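Local structure of flagellar biosynthetic protein FlhB (Shewanella putrefaciens CN-32, 6Z0W) at residues 5-8 with 9-13. The protein is a type III secretion protein of the flagellar export apparatus, probably required for forming the rod of the basal body; its cytoplasmic domain forms this chain. Sequence-based numbering, arbitrary orientation.
Sequences QRRM and MAEVP
The short N-terminal helix 6-9 and the turn that ends it are tied together by backbone hydrogen bonds and by an i to i+4 salt bridge between R7 and E11. Two alpha-helical (i to i+4) hydrogen bonds come first: M9 N donates to O of Q5, the N-cap residue (2.8 Å), and A10 N to R6 O (2.9 Å). The winding then tightens, E11 N donating to M8 O, three residues back (3.0 Å). A type I beta turn, M9 to V12, leads out of the helix toward strand 17-20 of the mixed sheet. On the outer side, a long arginine and a glutamate one turn on can meet at the surface: R7 has CG anti to its backbone nitrogen (chi1 178°) and bends at chi2, bringing NH1 2.6 Å from OE2 of E11. This bond is nearly straight (169°) and uses the anti lone pair of OE2; NH2 adds a weak second one. Replacing E11 by an alanine is likely to leave the R7 guanidinium without its carboxylate mate and ND2 of N14 without the OE1 acceptor. Flexible, apolar methionines suit the inner side: M8 and M9 run side by side, their CE methyls 3.7 Å apart, M8 packing on A43 of strand 40-46 and M9 on V49 and I53 of helix 47-59.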
loop_
_atom_site.group_PDB
_atom_site.type_symbol
_atom_site.label_atom_id
_atom_site.label_comp_id
_atom_site.label_asym_id
_atom_site.label_seq_id
_atom_site.Cartn_x
_atom_site.Cartn_y
_atom_site.Cartn_z
ATOM N N GLN A 5 10.333 9.564 7.376
ATOM C CA GLN A 5 10.410 10.677 8.305
ATOM C C GLN A 5 9.487 10.429 9.492
ATOM O O GLN A 5 8.516 9.665 9.404
ATOM C CB GLN A 5 10.006 11.983 7.607
ATOM C CG GLN A 5 11.131 12.637 6.852
ATOM C CD GLN A 5 11.976 13.480 7.765
ATOM O OE1 GLN A 5 11.520 14.509 8.270
ATOM N NE2 GLN A 5 13.208 13.034 8.017
ATOM N N ARG A 6 9.796 11.093 10.610
ATOM C CA ARG A 6 8.845 11.117 11.712
ATOM C C ARG A 6 7.527 11.716 11.251
ATOM O O ARG A 6 6.454 11.267 11.663
ATOM C CB ARG A 6 9.400 11.917 12.894
ATOM C CG ARG A 6 10.593 11.319 13.595
ATOM C CD ARG A 6 11.147 12.303 14.645
ATOM N NE ARG A 6 11.308 13.661 14.100
ATOM C CZ ARG A 6 11.734 14.707 14.803
ATOM N NH1 ARG A 6 12.041 14.562 16.088
ATOM N NH2 ARG A 6 11.844 15.906 14.233
ATOM N N ARG A 7 7.598 12.721 10.371
ATOM C CA ARG A 7 6.393 13.368 9.856
ATOM C C ARG A 7 5.561 12.400 9.024
ATOM O O ARG A 7 4.330 12.361 9.139
ATOM C CB ARG A 7 6.784 14.598 9.039
ATOM C CG ARG A 7 5.624 15.339 8.416
ATOM C CD ARG A 7 4.674 15.859 9.481
ATOM N NE ARG A 7 3.490 16.518 8.924
ATOM C CZ ARG A 7 2.332 15.908 8.684
ATOM N NH1 ARG A 7 2.202 14.614 8.948
ATOM N NH2 ARG A 7 1.307 16.595 8.185
ATOM N N MET A 8 6.216 11.589 8.198
ATOM C CA MET A 8 5.505 10.518 7.517
ATOM C C MET A 8 4.960 9.488 8.509
ATOM O O MET A 8 3.820 9.043 8.383
ATOM C CB MET A 8 6.429 9.866 6.492
ATOM C CG MET A 8 5.771 8.793 5.654
ATOM S SD MET A 8 7.035 7.743 4.879
ATOM C CE MET A 8 7.656 6.869 6.299
ATOM N N MET A 9 5.747 9.109 9.516
ATOM C CA MET A 9 5.308 8.069 10.445
ATOM C C MET A 9 4.095 8.499 11.248
ATOM O O MET A 9 3.254 7.662 11.592
ATOM C CB MET A 9 6.440 7.688 11.405
ATOM C CG MET A 9 7.439 6.799 10.786
ATOM S SD MET A 9 6.687 5.273 10.224
ATOM C CE MET A 9 8.039 4.707 9.240
ATOM N N ALA A 10 3.994 9.788 11.561
ATOM C CA ALA A 10 2.827 10.345 12.244
ATOM C C ALA A 10 1.537 10.211 11.451
ATOM O O ALA A 10 0.466 10.441 12.023
ATOM C CB ALA A 10 3.074 11.821 12.568
ATOM N N GLU A 11 1.599 9.866 10.156
ATOM C CA GLU A 11 0.402 9.790 9.315
ATOM C C GLU A 11 -0.196 8.395 9.231
ATOM O O GLU A 11 -1.376 8.267 8.876
ATOM C CB GLU A 11 0.703 10.247 7.879
ATOM C CG GLU A 11 0.892 11.740 7.680
ATOM C CD GLU A 11 -0.336 12.534 8.072
ATOM O OE1 GLU A 11 -1.461 12.034 7.840
ATOM O OE2 GLU A 11 -0.172 13.642 8.637
ATOM N N VAL A 12 0.588 7.362 9.523
ATOM C CA VAL A 12 0.187 5.957 9.423
ATOM C C VAL A 12 -1.119 5.670 10.171
ATOM O O VAL A 12 -1.928 4.870 9.664
ATOM C CB VAL A 12 1.319 5.023 9.906
ATOM C CG1 VAL A 12 0.873 3.594 9.893
ATOM C CG2 VAL A 12 2.534 5.121 8.996
ATOM N N PRO A 13 -1.388 6.273 11.346
ATOM C CA PRO A 13 -2.707 6.076 11.976
ATOM C C PRO A 13 -3.898 6.446 11.093
ATOM O O PRO A 13 -5.015 5.981 11.366
ATOM C CB PRO A 13 -2.642 6.976 13.222
ATOM C CG PRO A 13 -1.153 7.006 13.565
ATOM C CD PRO A 13 -0.482 7.051 12.229
#